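Local structure of putative oxidoreductase (Staphylococcus aureus subsp. aureus, 3IV4) at residues A[30-33]-A[38-41]; A[47-52]-A[102-107]; A[67-72]-A[78-83]. The protein is a putative thioredoxin-fold oxidoreductase, probably a monothiol bacilliredoxin acting on disulfides between bacillithiol and proteins. All coordinates share one frame; numbering follows the deposited sequence. Where two conformers were deposited one is given.

Contact 1: A[30-33]-A[38-41]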
ATOM      1  N   LEU A  30       0.984  -0.096   0.123  1.00  8.72           N
ATOM      2  CA  LEU A  30       1.047  -1.422   0.709  1.00  8.53           C
ATOM      3  C   LEU A  30       2.426  -1.707   1.292  1.00  8.96           C
ATOM      4  O   LEU A  30       3.417  -1.612   0.576  1.00  9.15           O
ATOM      5  CB  LEU A  30       0.756  -2.461  -0.379  1.00  8.84           C
ATOM      6  CG  LEU A  30       0.890  -3.925   0.013  1.00  7.91           C
ATOM      7  CD1 LEU A  30      -0.209  -4.342   0.985  1.00  9.89           C
ATOM      8  CD2 LEU A  30       0.935  -4.828  -1.219  1.00  9.29           C
ATOM      9  N   LYS A  31       2.470  -2.088   2.563  1.00  9.15           N
ATOM     10  CA  LYS A  31       3.651  -2.703   3.149  1.00 10.01           C
ATOM     11  C   LYS A  31       3.655  -4.179   2.771  1.00 10.26           C
ATOM     12  O   LYS A  31       2.704  -4.909   3.087  1.00 10.44           O
ATOM     13  CB  LYS A  31       3.640  -2.584   4.677  1.00 10.07           C
ATOM     14  CG  LYS A  31       3.766  -1.183   5.214  1.00 10.55           C
ATOM     15  CD  LYS A  31       4.003  -1.258   6.726  1.00 11.21           C
ATOM     16  CE  LYS A  31       4.228   0.123   7.339  1.00 11.99           C
ATOM     17  NZ  LYS A  31       4.633  -0.031   8.783  1.00 12.38           N
ATOM     18  N   HIS A  32       4.732  -4.622   2.133  1.00 10.79           N
ATOM     19  CA  HIS A  32       4.829  -5.985   1.603  1.00 11.60           C
ATOM     20  C   HIS A  32       6.074  -6.697   2.146  1.00 12.47           C
ATOM     21  O   HIS A  32       7.137  -6.086   2.245  1.00 12.17           O
ATOM     22  CB  HIS A  32       4.854  -5.899   0.066  1.00 11.71           C
ATOM     23  CG  HIS A  32       5.076  -7.206  -0.633  1.00 12.77           C
ATOM     24  ND1 HIS A  32       4.260  -8.305  -0.453  1.00 12.63           N
ATOM     25  CD2 HIS A  32       5.998  -7.571  -1.558  1.00 14.79           C
ATOM     26  CE1 HIS A  32       4.681  -9.296  -1.225  1.00 13.96           C
ATOM     27  NE2 HIS A  32       5.731  -8.874  -1.907  1.00 16.40           N
ATOM     28  N   SER A  33       5.933  -7.975   2.503  0.50 12.89           N
ATOM     29  CA  SER A  33       7.086  -8.819   2.868  0.50 13.58           C
ATOM     30  C   SER A  33       7.434  -9.743   1.709  0.50 14.31           C
ATOM     31  O   SER A  33       6.540 -10.300   1.076  0.50 13.53           O
ATOM     32  CB  SER A  33       6.789  -9.651   4.118  0.50 14.09           C
ATOM     33  OG  SER A  33       6.718  -8.840   5.275  0.50 15.30           O
ATOM     34  N   ILE A  38       1.225 -14.914   2.755  1.00 13.33           N
ATOM     35  CA  ILE A  38       0.108 -14.034   3.123  1.00 13.48           C
ATOM     36  C   ILE A  38       0.301 -12.656   2.475  1.00 12.50           C
ATOM     37  O   ILE A  38      -0.637 -12.056   1.929  1.00 12.19           O
ATOM     38  CB  ILE A  38      -0.067 -13.908   4.668  1.00 14.27           C
ATOM     39  CG1 ILE A  38      -0.417 -15.264   5.275  1.00 16.65           C
ATOM     40  CG2 ILE A  38      -1.150 -12.862   5.002  1.00 15.06           C
ATOM     41  CD1 ILE A  38      -0.183 -15.377   6.777  1.00 20.04           C
ATOM     42  N   SER A  39       1.529 -12.158   2.507  1.00 11.69           N
ATOM     43  CA  SER A  39       1.833 -10.892   1.854  1.00 11.27           C
ATOM     44  C   SER A  39       1.676 -10.965   0.332  1.00 10.86           C
ATOM     45  O   SER A  39       1.118 -10.046  -0.293  1.00 10.87           O
ATOM     46  CB  SER A  39       3.239 -10.408   2.233  1.00 11.15           C
ATOM     47  OG  SER A  39       3.341  -9.014   1.992  1.00 12.33           O
ATOM     48  N   ALA A  40       2.146 -12.054  -0.275  1.00 10.63           N
ATOM     49  CA  ALA A  40       1.949 -12.227  -1.715  1.00 10.87           C
ATOM     50  C   ALA A  40       0.474 -12.247  -2.099  1.00 11.38           C
ATOM     51  O   ALA A  40       0.111 -11.698  -3.132  1.00 12.23           O
ATOM     52  CB  ALA A  40       2.616 -13.527  -2.183  1.00 10.98           C
ATOM     53  N   ASN A  41      -0.364 -12.888  -1.284  1.00 11.49           N
ATOM     54  CA  ASN A  41      -1.816 -12.886  -1.537  1.00 12.93           C
ATOM     55  C   ASN A  41      -2.359 -11.455  -1.501  1.00 12.23           C
ATOM     56  O   ASN A  41      -3.139 -11.043  -2.375  1.00 12.79           O
ATOM     57  CB  ASN A  41      -2.536 -13.743  -0.482  1.00 14.05           C
ATOM     58  CG  ASN A  41      -2.316 -15.235  -0.673  1.00 18.57           C
ATOM     59  OD1 ASN A  41      -1.945 -15.688  -1.751  1.00 22.91           O
ATOM     60  ND2 ASN A  41      -2.561 -16.011   0.386  1.00 22.46           N
TER

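Contact 2: A[47-52]-A[102-107]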
ATOM      1  N   ASN A  47      -2.782  -5.497  -6.623  0.50 10.99           N
ATOM      2  CA  ASN A  47      -2.636  -5.350  -8.072  0.50 11.60           C
ATOM      3  C   ASN A  47      -3.936  -5.532  -8.835  0.50 11.36           C
ATOM      4  O   ASN A  47      -4.169  -4.828  -9.806  0.50 11.54           O
ATOM      5  CB  ASN A  47      -1.625  -6.350  -8.636  0.50 12.39           C
ATOM      6  CG  ASN A  47      -0.211  -5.849  -8.579  0.50 13.79           C
ATOM      7  OD1 ASN A  47       0.143  -4.872  -9.233  0.50 14.23           O
ATOM      8  ND2 ASN A  47       0.618  -6.529  -7.802  0.50 16.41           N
ATOM      9  N   LYS A  48      -4.758  -6.503  -8.429  1.00 11.19           N
ATOM     10  CA  LYS A  48      -6.056  -6.736  -9.087  1.00 11.08           C
ATOM     11  C   LYS A  48      -6.969  -5.537  -8.918  1.00 11.08           C
ATOM     12  O   LYS A  48      -7.608  -5.077  -9.865  1.00 12.18           O
ATOM     13  CB  LYS A  48      -6.721  -7.992  -8.519  1.00 11.12           C
ATOM     14  CG  LYS A  48      -6.221  -9.279  -9.152  1.00 11.68           C
ATOM     15  CD  LYS A  48      -6.560 -10.428  -8.243  1.00 13.32           C
ATOM     16  CE  LYS A  48      -6.331 -11.750  -8.918  1.00 15.20           C
ATOM     17  NZ  LYS A  48      -6.806 -12.790  -7.952  1.00 19.25           N
ATOM     18  N   PHE A  49      -6.999  -4.987  -7.715  1.00 10.74           N
ATOM     19  CA  PHE A  49      -7.817  -3.817  -7.456  1.00 10.83           C
ATOM     20  C   PHE A  49      -7.345  -2.606  -8.278  1.00 11.21           C
ATOM     21  O   PHE A  49      -8.148  -1.943  -8.965  1.00 13.09           O
ATOM     22  CB  PHE A  49      -7.753  -3.517  -5.956  1.00 10.50           C
ATOM     23  CG  PHE A  49      -8.312  -2.174  -5.589  1.00 11.88           C
ATOM     24  CD1 PHE A  49      -9.691  -1.963  -5.575  1.00 11.98           C
ATOM     25  CD2 PHE A  49      -7.457  -1.120  -5.258  1.00 11.17           C
ATOM     26  CE1 PHE A  49     -10.211  -0.724  -5.237  1.00 13.54           C
ATOM     27  CE2 PHE A  49      -7.966   0.117  -4.919  1.00 12.23           C
ATOM     28  CZ  PHE A  49      -9.344   0.311  -4.903  1.00 13.02           C
ATOM     29  N   LEU A  50      -6.048  -2.302  -8.208  1.00 11.66           N
ATOM     30  CA  LEU A  50      -5.532  -1.128  -8.907  1.00 11.67           C
ATOM     31  C   LEU A  50      -5.690  -1.231 -10.417  1.00 11.97           C
ATOM     32  O   LEU A  50      -6.055  -0.244 -11.086  1.00 12.29           O
ATOM     33  CB  LEU A  50      -4.064  -0.915  -8.553  1.00 11.47           C
ATOM     34  CG  LEU A  50      -3.774  -0.540  -7.103  1.00 10.79           C
ATOM     35  CD1 LEU A  50      -2.280  -0.700  -6.828  1.00 11.57           C
ATOM     36  CD2 LEU A  50      -4.293   0.857  -6.775  1.00 10.62           C
ATOM     37  N   TYR A  51      -5.409  -2.420 -10.944  1.00 12.59           N
ATOM     38  CA  TYR A  51      -5.557  -2.693 -12.379  1.00 13.65           C
ATOM     39  C   TYR A  51      -7.003  -2.506 -12.846  1.00 14.22           C
ATOM     40  O   TYR A  51      -7.258  -1.866 -13.858  1.00 14.42           O
ATOM     41  CB  TYR A  51      -5.043  -4.096 -12.684  1.00 13.42           C
ATOM     42  CG  TYR A  51      -5.131  -4.529 -14.114  1.00 15.40           C
ATOM     43  CD1 TYR A  51      -4.353  -3.933 -15.094  1.00 17.71           C
ATOM     44  CD2 TYR A  51      -5.966  -5.575 -14.472  1.00 16.72           C
ATOM     45  CE1 TYR A  51      -4.430  -4.368 -16.425  1.00 18.80           C
ATOM     46  CE2 TYR A  51      -6.049  -6.013 -15.772  1.00 18.42           C
ATOM     47  CZ  TYR A  51      -5.292  -5.401 -16.742  1.00 18.61           C
ATOM     48  OH  TYR A  51      -5.382  -5.857 -18.041  1.00 21.99           O
ATOM     49  N   GLU A  52      -7.948  -3.018 -12.068  1.00 14.58           N
ATOM     50  CA  GLU A  52      -9.367  -2.855 -12.402  1.00 16.51           C
ATOM     51  C   GLU A  52      -9.781  -1.377 -12.340  1.00 16.64           C
ATOM     52  O   GLU A  52     -10.638  -0.927 -13.117  1.00 17.51           O
ATOM     53  CB  GLU A  52     -10.220  -3.728 -11.463  1.00 17.59           C
ATOM     54  CG  GLU A  52     -11.641  -4.058 -11.921  1.00 21.92           C
ATOM     55  CD  GLU A  52     -11.732  -4.579 -13.353  1.00 23.96           C
ATOM     56  OE1 GLU A  52     -11.916  -3.737 -14.257  1.00 27.28           O
ATOM     57  OE2 GLU A  52     -11.614  -5.808 -13.588  1.00 23.25           O
ATOM     58  N   ILE A 102      -6.833  -7.471   3.549  1.00 10.84           N
ATOM     59  CA  ILE A 102      -6.489  -6.731   2.331  1.00 10.90           C
ATOM     60  C   ILE A 102      -6.981  -7.555   1.150  1.00 11.34           C
ATOM     61  O   ILE A 102      -6.381  -8.583   0.788  1.00 11.61           O
ATOM     62  CB  ILE A 102      -4.964  -6.501   2.184  1.00 10.04           C
ATOM     63  CG1 ILE A 102      -4.386  -5.742   3.392  1.00  9.61           C
ATOM     64  CG2 ILE A 102      -4.649  -5.689   0.882  1.00 10.29           C
ATOM     65  CD1 ILE A 102      -2.864  -5.877   3.531  1.00  8.85           C
ATOM     66  N   ASN A 103      -8.066  -7.113   0.534  1.00 11.76           N
ATOM     67  CA  ASN A 103      -8.592  -7.816  -0.635  1.00 12.26           C
ATOM     68  C   ASN A 103      -9.322  -6.805  -1.502  1.00 12.45           C
ATOM     69  O   ASN A 103      -9.550  -5.662  -1.076  1.00 12.23           O
ATOM     70  CB  ASN A 103      -9.484  -9.003  -0.214  1.00 13.63           C
ATOM     71  CG  ASN A 103     -10.529  -8.613   0.805  1.00 14.02           C
ATOM     72  OD1 ASN A 103     -11.334  -7.714   0.574  1.00 15.43           O
ATOM     73  ND2 ASN A 103     -10.502  -9.267   1.961  1.00 18.61           N
ATOM     74  N   VAL A 104      -9.694  -7.215  -2.715  0.50 12.45           N
ATOM     75  CA  VAL A 104     -10.262  -6.280  -3.676  0.50 12.41           C
ATOM     76  C   VAL A 104     -11.522  -5.596  -3.151  0.50 13.19           C
ATOM     77  O   VAL A 104     -11.756  -4.417  -3.428  0.50 13.41           O
ATOM     78  CB  VAL A 104     -10.566  -6.955  -5.018  0.50 12.12           C
ATOM     79  CG1 VAL A 104     -11.232  -5.955  -5.938  0.50  9.97           C
ATOM     80  CG2 VAL A 104      -9.280  -7.514  -5.637  0.50 11.73           C
ATOM     81  N   SER A 105     -12.324  -6.319  -2.377  0.50 13.66           N
ATOM     82  CA  SER A 105     -13.533  -5.723  -1.804  0.50 14.27           C
ATOM     83  C   SER A 105     -13.258  -4.731  -0.668  0.50 13.62           C
ATOM     84  O   SER A 105     -13.926  -3.698  -0.583  0.50 13.86           O
ATOM     85  CB  SER A 105     -14.547  -6.789  -1.383  0.50 14.93           C
ATOM     86  OG  SER A 105     -13.964  -7.806  -0.585  0.50 16.86           O
ATOM     87  N   SER A 106     -12.290  -5.018   0.202  1.00 13.24           N
ATOM     88  CA  SER A 106     -11.980  -4.065   1.264  1.00 13.15           C
ATOM     89  C   SER A 106     -11.317  -2.799   0.732  1.00 12.81           C
ATOM     90  O   SER A 106     -11.594  -1.695   1.209  1.00 12.30           O
ATOM     91  CB  SER A 106     -11.169  -4.700   2.383  1.00 12.89           C
ATOM     92  OG  SER A 106      -9.823  -4.921   1.994  1.00 12.95           O
ATOM     93  N   LEU A 107     -10.452  -2.960  -0.268  1.00 11.80           N
ATOM     94  CA  LEU A 107      -9.850  -1.816  -0.938  1.00 11.70           C
ATOM     95  C   LEU A 107     -10.935  -0.958  -1.574  1.00 12.46           C
ATOM     96  O   LEU A 107     -10.900   0.269  -1.486  1.00 12.56           O
ATOM     97  CB  LEU A 107      -8.811  -2.284  -1.967  1.00 10.95           C
ATOM     98  CG  LEU A 107      -7.534  -2.913  -1.369  1.00  9.90           C
ATOM     99  CD1 LEU A 107      -6.855  -3.851  -2.356  1.00 11.15           C
ATOM    100  CD2 LEU A 107      -6.548  -1.839  -0.921  1.00 11.18           C
TER

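Contact 3: A[67-72]-A[78-83]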
ATOM      1  N   ASP A  67      13.407   2.054   7.554  0.50 17.13           N
ATOM      2  CA  ASP A  67      13.180   3.463   7.890  0.50 16.70           C
ATOM      3  C   ASP A  67      11.788   3.874   7.458  0.50 16.19           C
ATOM      4  O   ASP A  67      11.011   4.410   8.258  0.50 15.88           O
ATOM      5  CB  ASP A  67      14.204   4.385   7.242  0.50 16.80           C
ATOM      6  CG  ASP A  67      15.466   4.494   8.053  0.50 17.74           C
ATOM      7  OD1 ASP A  67      15.456   4.036   9.212  0.50 19.84           O
ATOM      8  OD2 ASP A  67      16.451   5.041   7.534  0.50 17.29           O
ATOM      9  N   LEU A  68      11.483   3.606   6.190  1.00 15.81           N
ATOM     10  CA  LEU A  68      10.214   4.012   5.587  1.00 14.82           C
ATOM     11  C   LEU A  68       9.052   3.289   6.272  1.00 13.96           C
ATOM     12  O   LEU A  68       8.012   3.905   6.549  1.00 13.17           O
ATOM     13  CB  LEU A  68      10.204   3.761   4.067  1.00 14.16           C
ATOM     14  CG  LEU A  68       8.852   4.038   3.383  1.00 13.94           C
ATOM     15  CD1 LEU A  68       8.309   5.444   3.655  1.00 14.33           C
ATOM     16  CD2 LEU A  68       8.939   3.766   1.888  1.00 15.06           C
ATOM     17  N   SER A  69       9.220   1.997   6.544  1.00 13.29           N
ATOM     18  CA  SER A  69       8.170   1.221   7.209  1.00 13.02           C
ATOM     19  C   SER A  69       7.839   1.829   8.591  1.00 13.46           C
ATOM     20  O   SER A  69       6.659   2.004   8.944  1.00 13.73           O
ATOM     21  CB  SER A  69       8.557  -0.256   7.330  1.00 12.83           C
ATOM     22  OG  SER A  69       7.487  -0.983   7.888  1.00 13.33           O
ATOM     23  N   ASP A  70       8.872   2.148   9.372  0.50 13.18           N
ATOM     24  CA  ASP A  70       8.635   2.757  10.683  0.50 13.04           C
ATOM     25  C   ASP A  70       8.064   4.180  10.535  0.50 12.50           C
ATOM     26  O   ASP A  70       7.220   4.588  11.338  0.50 12.24           O
ATOM     27  CB  ASP A  70       9.887   2.710  11.577  0.50 13.47           C
ATOM     28  CG  ASP A  70       9.568   2.924  13.054  0.50 14.48           C
ATOM     29  OD1 ASP A  70       8.711   2.213  13.608  0.50 16.19           O
ATOM     30  OD2 ASP A  70      10.187   3.801  13.675  0.50 17.04           O
ATOM     31  N   TYR A  71       8.485   4.905   9.494  1.00 12.56           N
ATOM     32  CA  TYR A  71       7.942   6.216   9.222  1.00 12.34           C
ATOM     33  C   TYR A  71       6.428   6.155   8.980  1.00 12.24           C
ATOM     34  O   TYR A  71       5.682   6.988   9.500  1.00 12.68           O
ATOM     35  CB  TYR A  71       8.636   6.900   8.042  1.00 12.47           C
ATOM     36  CG  TYR A  71       8.088   8.281   7.835  1.00 12.99           C
ATOM     37  CD1 TYR A  71       8.530   9.339   8.623  1.00 13.62           C
ATOM     38  CD2 TYR A  71       7.080   8.527   6.902  1.00 12.79           C
ATOM     39  CE1 TYR A  71       8.008  10.591   8.470  1.00 14.84           C
ATOM     40  CE2 TYR A  71       6.546   9.795   6.734  1.00 14.28           C
ATOM     41  CZ  TYR A  71       7.012  10.832   7.537  1.00 14.30           C
ATOM     42  OH  TYR A  71       6.500  12.094   7.394  1.00 16.79           O
ATOM     43  N   ILE A  72       5.974   5.177   8.199  1.00 12.10           N
ATOM     44  CA  ILE A  72       4.540   5.034   7.935  1.00 11.70           C
ATOM     45  C   ILE A  72       3.760   4.693   9.214  1.00 11.37           C
ATOM     46  O   ILE A  72       2.665   5.220   9.429  1.00 11.59           O
ATOM     47  CB  ILE A  72       4.302   4.030   6.789  1.00 10.79           C
ATOM     48  CG1 ILE A  72       4.854   4.629   5.491  1.00 11.25           C
ATOM     49  CG2 ILE A  72       2.806   3.688   6.639  1.00 12.37           C
ATOM     50  CD1 ILE A  72       4.982   3.626   4.359  1.00 11.76           C
ATOM     51  N   VAL A  78      -0.451   3.760  13.436  1.00 12.36           N
ATOM     52  CA  VAL A  78      -0.885   2.385  13.315  1.00 12.74           C
ATOM     53  C   VAL A  78       0.341   1.483  13.438  1.00 12.91           C
ATOM     54  O   VAL A  78       1.282   1.596  12.654  1.00 13.79           O
ATOM     55  CB  VAL A  78      -1.616   2.142  11.973  1.00 12.32           C
ATOM     56  CG1 VAL A  78      -1.972   0.675  11.819  1.00 13.12           C
ATOM     57  CG2 VAL A  78      -2.892   3.001  11.905  1.00 12.49           C
ATOM     58  N   LYS A  79       0.351   0.599  14.433  1.00 14.32           N
ATOM     59  CA  LYS A  79       1.533  -0.233  14.641  1.00 15.36           C
ATOM     60  C   LYS A  79       1.770  -1.147  13.446  1.00 14.92           C
ATOM     61  O   LYS A  79       0.840  -1.593  12.765  1.00 14.65           O
ATOM     62  CB  LYS A  79       1.470  -1.015  15.954  1.00 16.90           C
ATOM     63  CG  LYS A  79       1.572  -0.133  17.215  1.00 21.67           C
ATOM     64  CD  LYS A  79       2.969   0.421  17.484  1.00 26.30           C
ATOM     65  CE  LYS A  79       2.914   1.563  18.487  1.00 28.64           C
ATOM     66  NZ  LYS A  79       2.261   2.771  17.867  1.00 30.81           N
ATOM     67  N   HIS A  80       3.044  -1.367  13.189  1.00 14.24           N
ATOM     68  CA  HIS A  80       3.464  -2.083  12.012  1.00 14.12           C
ATOM     69  C   HIS A  80       2.892  -3.502  11.898  1.00 14.02           C
ATOM     70  O   HIS A  80       2.916  -4.270  12.860  1.00 15.03           O
ATOM     71  CB  HIS A  80       4.985  -2.157  11.977  1.00 14.23           C
ATOM     72  CG  HIS A  80       5.487  -3.048  10.897  1.00 14.42           C
ATOM     73  ND1 HIS A  80       5.487  -2.659   9.577  1.00 14.89           N
ATOM     74  CD2 HIS A  80       5.930  -4.328  10.917  1.00 15.97           C
ATOM     75  CE1 HIS A  80       5.948  -3.645   8.831  1.00 15.08           C
ATOM     76  NE2 HIS A  80       6.218  -4.672   9.618  1.00 15.66           N
ATOM     77  N   GLU A  81       2.396  -3.848  10.709  1.00 13.45           N
ATOM     78  CA  GLU A  81       2.087  -5.236  10.345  1.00 13.38           C
ATOM     79  C   GLU A  81       2.580  -5.416   8.932  1.00 13.15           C
ATOM     80  O   GLU A  81       2.803  -4.440   8.211  1.00 12.73           O
ATOM     81  CB  GLU A  81       0.581  -5.533  10.350  1.00 13.57           C
ATOM     82  CG  GLU A  81      -0.136  -5.241  11.656  1.00 15.97           C
ATOM     83  CD  GLU A  81       0.075  -6.297  12.722  1.00 19.72           C
ATOM     84  OE1 GLU A  81       0.697  -7.356  12.458  1.00 21.60           O
ATOM     85  OE2 GLU A  81      -0.406  -6.051  13.845  1.00 23.31           O
ATOM     86  N   SER A  82       2.707  -6.674   8.521  1.00 12.65           N
ATOM     87  CA  SER A  82       2.926  -6.965   7.116  1.00 13.34           C
ATOM     88  C   SER A  82       2.190  -8.250   6.742  1.00 12.41           C
ATOM     89  O   SER A  82       2.285  -9.255   7.454  1.00 13.24           O
ATOM     90  CB  SER A  82       4.409  -7.040   6.790  1.00 14.42           C
ATOM     91  OG  SER A  82       4.580  -7.052   5.390  1.00 17.40           O
ATOM     92  N   PRO A  83       1.419  -8.222   5.647  1.00 10.70           N
ATOM     93  CA  PRO A  83       1.161  -7.089   4.771  1.00 10.29           C
ATOM     94  C   PRO A  83       0.204  -6.104   5.445  1.00 10.10           C
ATOM     95  O   PRO A  83      -0.608  -6.498   6.271  1.00 10.75           O
ATOM     96  CB  PRO A  83       0.486  -7.741   3.566  1.00  9.95           C
ATOM     97  CG  PRO A  83      -0.243  -8.899   4.134  1.00 10.27           C
ATOM     98  CD  PRO A  83       0.647  -9.413   5.239  1.00 10.27           C
TER

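Contact 1: A[30-33]-A[38-41]
Ser39 reaches from the first turn of helix 37-53 toward the end of strand 26-32, and its hydroxyl does most of the touching. Ser39 OG lies 2.7 Å from His32 ND1. This is a hydrogen bond in which either partner could supply the proton. The same OG accepts the backbone N-H of Ser33. Ser33 N lies 2.8 Å from Ser39 OG, and the bond is nearly straight at 162°. Two bonds therefore grip one buried hydroxyl, one from a ring and one from the chain just after it.

The Ser39 hydroxyl is swung roughly anti to its own N (chi1 -160°), which carries it out from the helix toward the strand end. The His32 ring also departs opposite its backbone N (chi1 175°). This brings the ring's ND1-CE1 side to the start of the helix. Ser39 OG comes to the ring obliquely. At the ring edge, His32 CE1 is 3.9 Å from Ala40 N, which lies close to the ring plane. Tyr43 meets the same ring from one turn further along the helix. Next to the polar centre, Ser33 CB and Ser39 CB touch at 4.1 Å. In one of its two conformers, Ser33 OG bonds Ser82 OG. Pro83 packs on Ser39.

The contact joins the first strand and the helix of a beta-alpha-beta unit completed by strand 57-61. The end of the turn between them and the first turn of the helix are where thioredoxin-fold proteins carry their redox motif. Here it reads Cys-Pro-Ile-Ser, with Ser39 in the place of the second cysteine, consistent with a monothiol bacilliredoxin.

Contact 2: A[47-52]-A[102-107]
The Phe49 ring carries Leu107 on one face. Leu107 CB stands 3.5 Å from the ring centroid, only 7° off the ring normal, so this is a CH-pi contact over the middle of the ring. Leu107 CD1 continues back to Phe49 CB, at 3.7 Å. Val104 O approaches CD1 of the ring obliquely, and Phe28 meets the ring edge-to-face.

Phe49 leaves the helix with CG anti to its N (chi1 168°), which lays the ring against helix 104-110. Val104 packs beside the base of the Phe49 side chain. Its CG2 lies 3.9 Å from Lys48 CB, while its CG1 touches Phe49 CB. The Lys48 amine leads away to a salt bridge with Asp44.

Asn103 and Ser106 form a capping box at the start of the second helix. Ser106 N donates to Asn103 OD1 at 2.9 Å, and Asn103 N donates to Ser106 OG. In one of its two conformers, Ser105 OG also donates to OD1, from the opposite face of its plane.

Gln45 accepts from Val104 N, so helix 37-53 also holds this helix start. Leu107 packs on Phe28 of strand 26-32 and Trp95 of strand 92-98, placing helix 104-110 against both helix 37-53 and the sheet.

Contact 3: A[67-72]-A[78-83]
His80 meets Ser69 between helix 66-76 and the loop that follows it. From CA, the His80 CB bond points toward the helix. The ring then leaves with CG anti to the backbone N (chi1 172°), and this brings its ND1 side up to Ser69. CG itself is still remote, 4.2 Å from Ser69 OG. The next atoms come much closer. ND1 lies 3.1 Å from Ser69 OG, and CE1 lies 3.2 Å from the same OG. The hydroxyl lies almost equally far from both, and oblique to the ring.

Despite the short distance, ND1 and the hydroxyl do not make a hydrogen bond, because the angle is poor. Each has a partner outside this pair. ND1 is hydrogen-bonded to Lys31 NZ. That amine also bonds Ser69 O, so one lysine from strand 26-32 ties the imidazole to the helix backbone.

The loop ends at Pro83, which follows a cis peptide bond and leads straight into strand 84-89. A cis-proline at this point is a hallmark of the thioredoxin fold, where it lies next to the redox motif. Here Pro83 also packs on Ile38 and Ala42 of helix 37-53.

On the helix side, Ser69 points its CB toward the loop, and its OG lies anti to its own N. Val62 touches the His80 side chain as well. Further back in the loop, the Val78 side chain touches Gln84 and Phe86 of strand 84-89.

Contact 1 comes first and closes a short turn of four residues between strand 26-32 and helix 37-53. Contact 2 starts further down that helix and closes a long loop, which ends at helix 104-110 near the C terminus. Contact 3 lies nested inside this loop and joins helix 66-76 to the segment before strand 84-89. No two contacts cross. Contacts 1 and 3 adjoin through Lys31 and Ser33 on one side and His80 and Ser82 on the other. Ile102 CD1 links the other pairs, lying 4.0 Å from Leu30 CD1 and 3.6 Å from Pro83 O. Together they tie central strand 26-32 and the segment before strand 84-89 to helices 37-53, 66-76 and 104-110.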